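Local coordinates for protein glyceraldehyde-3-phosphate dehydrogenase (Sulfolobus solfataricus, PDB 1B7G) that oxidises glyceraldehyde 3-phosphate to 1,3-bisphosphoglycerate in glycolysis, using NADP in preference to NAD, at residues V4-Y9 and D18-Q23; I80-T85 and D310-S315. The protein carries 1 engineered substitution. All blocks are in the same frame, centred on the assembly; numbering follows the deposited sequence.

Contact 1: V4-Y9 and D18-Q23; sequences VAVNGY and DAIIKQ
I20 turns its CG1 branch away from its own carbonyl carbon (chi1 -73°) and runs it out extended (chi2 166°), which carries CD1 out from the helix to a place between V4 and V6 of strand 2-7. This is the first strand-to-helix step of a Rossmann-type beta-alpha-beta unit, in which strand 2-7, helix 11-21 and strand 26-32 follow one another. The two valines, two residues apart on the same face of the strand, offer different methyls: V4 gives CG1, which lies 3.6 Å from I20 CD1, and V6 gives CG2, at 3.5 Å from the same carbon. A single methyl is thus held by two beta-branched side chains. At the root of the isoleucine, CG2 rests 4.1 Å from V4 CB, so that both branches of the isoleucine touch the strand. No hydrogen bond joins the segments directly, and this apolar contact is buried; L28 of strand 26-32 touches both V6 and I20 and extends the core. Beyond V6 the strand runs into G8, whose backbone angles suit glycine, in a glycine-rich turn consistent with a dinucleotide-binding GxGxxG motif. Y9, within the turn, is linked to D18 of the helix through one water, which accepts from Y9 OH at 2.5 Å and donates to D18 OD1 at 2.6 Å. The D18 carboxylate also pairs with R46 and R272, and with K269 of the second subunit. Within the segment 18-23, Q23 folds back so that its NE2 donates to A19 O, 3.0 Å away, with an N-H...O angle of 163°.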
loop_
_atom_site.group_PDB
_atom_site.type_symbol
_atom_site.label_atom_id
_atom_site.label_comp_id
_atom_site.label_asym_id
_atom_site.label_seq_id
_atom_site.Cartn_x
_atom_site.Cartn_y
_atom_site.Cartn_z
ATOM N N VAL A 4 22.634 7.646 15.048
ATOM C CA VAL A 4 21.270 8.075 15.366
ATOM C C VAL A 4 20.425 6.955 15.954
ATOM O O VAL A 4 20.300 5.858 15.420
ATOM C CB VAL A 4 20.501 8.593 14.125
ATOM C CG1 VAL A 4 19.192 9.269 14.553
ATOM C CG2 VAL A 4 21.321 9.514 13.268
ATOM N N ALA A 5 19.756 7.310 17.061
ATOM C CA ALA A 5 18.768 6.442 17.687
ATOM C C ALA A 5 17.334 6.870 17.284
ATOM O O ALA A 5 17.113 8.055 17.123
ATOM C CB ALA A 5 18.921 6.636 19.197
ATOM N N VAL A 6 16.385 5.967 17.184
ATOM C CA VAL A 6 14.972 6.242 16.980
ATOM C C VAL A 6 14.154 5.689 18.148
ATOM O O VAL A 6 14.021 4.495 18.353
ATOM C CB VAL A 6 14.363 5.673 15.685
ATOM C CG1 VAL A 6 12.907 6.078 15.545
ATOM C CG2 VAL A 6 15.155 6.136 14.470
ATOM N N ASN A 7 13.566 6.611 18.903
ATOM C CA ASN A 7 12.792 6.234 20.091
ATOM C C ASN A 7 11.315 6.204 19.729
ATOM O O ASN A 7 10.712 7.220 19.404
ATOM C CB ASN A 7 13.149 7.200 21.226
ATOM C CG ASN A 7 12.488 6.793 22.542
ATOM O OD1 ASN A 7 11.870 5.738 22.600
ATOM N ND2 ASN A 7 12.595 7.628 23.573
ATOM N N GLY A 8 10.765 5.001 19.614
ATOM C CA GLY A 8 9.407 4.732 19.206
ATOM C C GLY A 8 9.287 4.227 17.780
ATOM O O GLY A 8 9.053 5.012 16.854
ATOM N N TYR A 9 9.350 2.929 17.536
ATOM C CA TYR A 9 9.261 2.327 16.213
ATOM C C TYR A 9 7.819 2.166 15.772
ATOM O O TYR A 9 7.324 1.030 15.699
ATOM C CB TYR A 9 9.964 0.937 16.272
ATOM C CG TYR A 9 10.330 0.350 14.935
ATOM C CD1 TYR A 9 11.401 0.896 14.210
ATOM C CD2 TYR A 9 9.635 -0.700 14.370
ATOM C CE1 TYR A 9 11.762 0.366 12.983
ATOM C CE2 TYR A 9 10.005 -1.228 13.138
ATOM C CZ TYR A 9 11.065 -0.688 12.459
ATOM O OH TYR A 9 11.404 -1.179 11.211
ATOM N N ASP A 18 14.332 3.769 8.553
ATOM C CA ASP A 18 14.697 3.460 7.198
ATOM C C ASP A 18 15.376 4.622 6.465
ATOM O O ASP A 18 16.340 4.376 5.717
ATOM C CB ASP A 18 13.529 2.943 6.377
ATOM C CG ASP A 18 13.146 1.512 6.667
ATOM O OD1 ASP A 18 13.809 0.821 7.471
ATOM O OD2 ASP A 18 12.149 1.060 6.073
ATOM N N ALA A 19 14.932 5.863 6.689
ATOM C CA ALA A 19 15.599 7.002 6.042
ATOM C C ALA A 19 17.016 7.224 6.573
ATOM O O ALA A 19 17.896 7.641 5.803
ATOM C CB ALA A 19 14.802 8.305 6.186
ATOM N N ILE A 20 17.227 6.967 7.843
ATOM C CA ILE A 20 18.528 7.096 8.490
ATOM C C ILE A 20 19.518 6.098 7.860
ATOM O O ILE A 20 20.622 6.473 7.463
ATOM C CB ILE A 20 18.409 6.808 9.978
ATOM C CG1 ILE A 20 17.702 7.995 10.668
ATOM C CG2 ILE A 20 19.776 6.548 10.647
ATOM C CD1 ILE A 20 17.249 7.631 12.053
ATOM N N ILE A 21 19.005 4.897 7.599
ATOM C CA ILE A 21 19.750 3.867 6.912
ATOM C C ILE A 21 20.157 4.331 5.531
ATOM O O ILE A 21 21.314 4.097 5.128
ATOM C CB ILE A 21 18.989 2.524 6.822
ATOM C CG1 ILE A 21 18.737 2.007 8.222
ATOM C CG2 ILE A 21 19.813 1.519 6.011
ATOM C CD1 ILE A 21 17.928 0.737 8.367
ATOM N N LYS A 22 19.322 5.080 4.830
ATOM C CA LYS A 22 19.669 5.552 3.504
ATOM C C LYS A 22 20.583 6.763 3.487
ATOM O O LYS A 22 21.013 7.147 2.389
ATOM C CB LYS A 22 18.399 5.848 2.687
ATOM C CG LYS A 22 17.542 4.597 2.511
ATOM C CD LYS A 22 16.338 4.946 1.631
ATOM C CE LYS A 22 15.558 3.686 1.266
ATOM N NZ LYS A 22 14.475 4.028 0.309
ATOM N N GLN A 23 20.896 7.395 4.601
ATOM C CA GLN A 23 21.742 8.597 4.541
ATOM C C GLN A 23 23.222 8.172 4.482
ATOM O O GLN A 23 23.595 7.252 5.213
ATOM C CB GLN A 23 21.502 9.451 5.770
ATOM C CG GLN A 23 20.120 10.108 5.865
ATOM C CD GLN A 23 19.581 10.632 4.572
ATOM O OE1 GLN A 23 20.043 11.636 4.015
ATOM N NE2 GLN A 23 18.589 9.916 4.000
HETATM O O HOH W 1 12.550 0.565 9.762
#

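Contact 2: I80-T85 and D310-S315; sequences IVVDTT and DAIRAS
D83 OD1 is gripped twice by T85 just beyond the strand: T85 OG1 meets its syn lone pair at 2.6 Å, while T85 N approaches D83 OD1 from the anti side at 3.1 Å, 34° out of the carboxylate plane. The backbone bond makes an Asx turn that shapes the chain where strand 80-83 ends, and the other carboxylate oxygen, OD2, is bonded to Y97 OH. The contact with helix 304-315 lies toward the start of the strand and is mainly apolar. V82 CG2 sits 3.6 Å from I312 CD1, the two side chains crossing at about a right angle. I80 reaches further along the helix because its CG1 is anti to the backbone N (chi1 -179°) and CD1 continues the extended chain, arriving 4.1 Å from I312 CA and 3.8 Å from S315 OG. That hydroxyl has its polar partner elsewhere, in K131 O, so I80 meets it only by packing, along with S315 CB at 3.9 Å. The helix runs roughly against the strand, its axis 10.0 Å away at an angle of 145°. A segment from near the C-terminus thereby returns to cover the nucleotide-binding sheet, with strand 80-83 lying between strands 2-7 and 103-106, I105 touching both I80 and A311, and helix 121-128 packed against the helix through Y125, which touches R313 and A314.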
loop_
_atom_site.group_PDB
_atom_site.type_symbol
_atom_site.label_atom_id
_atom_site.label_comp_id
_atom_site.label_asym_id
_atom_site.label_seq_id
_atom_site.Cartn_x
_atom_site.Cartn_y
_atom_site.Cartn_z
ATOM N N ILE A 80 22.609 11.433 18.794
ATOM C CA ILE A 80 21.354 12.223 18.733
ATOM C C ILE A 80 20.148 11.293 18.640
ATOM O O ILE A 80 20.194 10.222 18.015
ATOM C CB ILE A 80 21.325 13.169 17.528
ATOM C CG1 ILE A 80 20.039 14.030 17.445
ATOM C CG2 ILE A 80 21.426 12.351 16.231
ATOM C CD1 ILE A 80 20.228 15.253 16.512
ATOM N N VAL A 81 19.039 11.665 19.302
ATOM C CA VAL A 81 17.874 10.796 19.293
ATOM C C VAL A 81 16.713 11.423 18.482
ATOM O O VAL A 81 16.502 12.633 18.655
ATOM C CB VAL A 81 17.345 10.573 20.718
ATOM C CG1 VAL A 81 16.178 9.582 20.708
ATOM C CG2 VAL A 81 18.443 10.084 21.665
ATOM N N VAL A 82 16.089 10.658 17.615
ATOM C CA VAL A 82 14.859 11.035 16.930
ATOM C C VAL A 82 13.683 10.442 17.753
ATOM O O VAL A 82 13.465 9.231 17.807
ATOM C CB VAL A 82 14.674 10.590 15.489
ATOM C CG1 VAL A 82 13.348 11.145 14.920
ATOM C CG2 VAL A 82 15.800 11.100 14.585
ATOM N N ASP A 83 13.007 11.318 18.484
ATOM C CA ASP A 83 11.904 10.870 19.340
ATOM C C ASP A 83 10.614 10.871 18.523
ATOM O O ASP A 83 10.202 11.932 18.051
ATOM C CB ASP A 83 11.786 11.756 20.576
ATOM C CG ASP A 83 10.706 11.317 21.545
ATOM O OD1 ASP A 83 9.550 11.062 21.143
ATOM O OD2 ASP A 83 11.002 11.261 22.757
ATOM N N THR A 84 10.050 9.690 18.369
ATOM C CA THR A 84 8.816 9.500 17.606
ATOM C C THR A 84 7.799 8.740 18.440
ATOM O O THR A 84 7.030 7.920 17.936
ATOM C CB THR A 84 9.045 8.774 16.279
ATOM O OG1 THR A 84 9.613 7.482 16.498
ATOM C CG2 THR A 84 9.957 9.544 15.346
ATOM N N THR A 85 7.798 8.997 19.733
ATOM C CA THR A 85 6.902 8.409 20.690
ATOM C C THR A 85 5.509 9.083 20.586
ATOM O O THR A 85 5.411 10.191 20.091
ATOM C CB THR A 85 7.427 8.621 22.125
ATOM O OG1 THR A 85 7.534 10.028 22.419
ATOM C CG2 THR A 85 8.790 7.968 22.276
ATOM N N ASP A 310 16.610 16.316 7.946
ATOM C CA ASP A 310 17.238 17.644 7.951
ATOM C C ASP A 310 17.432 18.196 9.335
ATOM O O ASP A 310 18.443 18.886 9.620
ATOM C CB ASP A 310 16.428 18.606 7.081
ATOM C CG ASP A 310 16.437 18.212 5.628
ATOM O OD1 ASP A 310 17.511 17.743 5.167
ATOM O OD2 ASP A 310 15.409 18.365 4.929
ATOM N N ALA A 311 16.476 17.942 10.240
ATOM C CA ALA A 311 16.542 18.417 11.588
ATOM C C ALA A 311 17.811 17.846 12.262
ATOM O O ALA A 311 18.414 18.546 13.081
ATOM C CB ALA A 311 15.314 18.113 12.429
ATOM N N ILE A 312 18.111 16.580 12.002
ATOM C CA ILE A 312 19.338 15.992 12.559
ATOM C C ILE A 312 20.527 16.831 12.093
ATOM O O ILE A 312 21.342 17.270 12.881
ATOM C CB ILE A 312 19.523 14.535 12.108
ATOM C CG1 ILE A 312 18.530 13.626 12.847
ATOM C CG2 ILE A 312 20.952 14.071 12.359
ATOM C CD1 ILE A 312 18.238 12.295 12.176
ATOM N N ARG A 313 20.583 17.133 10.809
ATOM C CA ARG A 313 21.689 17.910 10.268
ATOM C C ARG A 313 21.758 19.303 10.842
ATOM O O ARG A 313 22.874 19.750 11.175
ATOM C CB ARG A 313 21.649 17.907 8.734
ATOM C CG ARG A 313 21.789 16.507 8.181
ATOM C CD ARG A 313 22.677 16.458 6.935
ATOM N NE ARG A 313 22.726 15.088 6.406
ATOM C CZ ARG A 313 21.807 14.549 5.613
ATOM N NH1 ARG A 313 20.726 15.243 5.202
ATOM N NH2 ARG A 313 22.005 13.288 5.242
ATOM N N ALA A 314 20.612 19.995 11.038
ATOM C CA ALA A 314 20.623 21.302 11.643
ATOM C C ALA A 314 21.145 21.285 13.081
ATOM O O ALA A 314 22.061 22.004 13.471
ATOM C CB ALA A 314 19.226 21.925 11.659
ATOM N N SER A 315 20.534 20.458 13.914
ATOM C CA SER A 315 20.900 20.320 15.300
ATOM C C SER A 315 22.414 20.057 15.463
ATOM O O SER A 315 23.041 20.654 16.330
ATOM C CB SER A 315 20.168 19.127 15.898
ATOM O OG SER A 315 20.300 18.980 17.275
#

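Contact 1 closes within the first beta-alpha-beta unit, before the chain reaches contact 2, which joins segments whose nearest ends are 225 residues apart. Their centres nevertheless lie about 9 Å apart, because strands 2-7 and 80-83 are parallel neighbours in the Rossmann sheet. Probable hydrogen bonds from V82 N to A5 O and from T84 N to N7 O tie the two strands. Helices 11-21 and 304-315 pack against each other as well: I309 touches A19, I20 and Q23, and R313 NH2 bonds to Q23 OE1. Helix 304-315, from late in the chain, thus packs onto the nucleotide-binding domain beside its first helix, while V6 and V82 of the two strands lie about 7 and 6 Å, side chain to side chain, from I12, a probable NAD-binding residue.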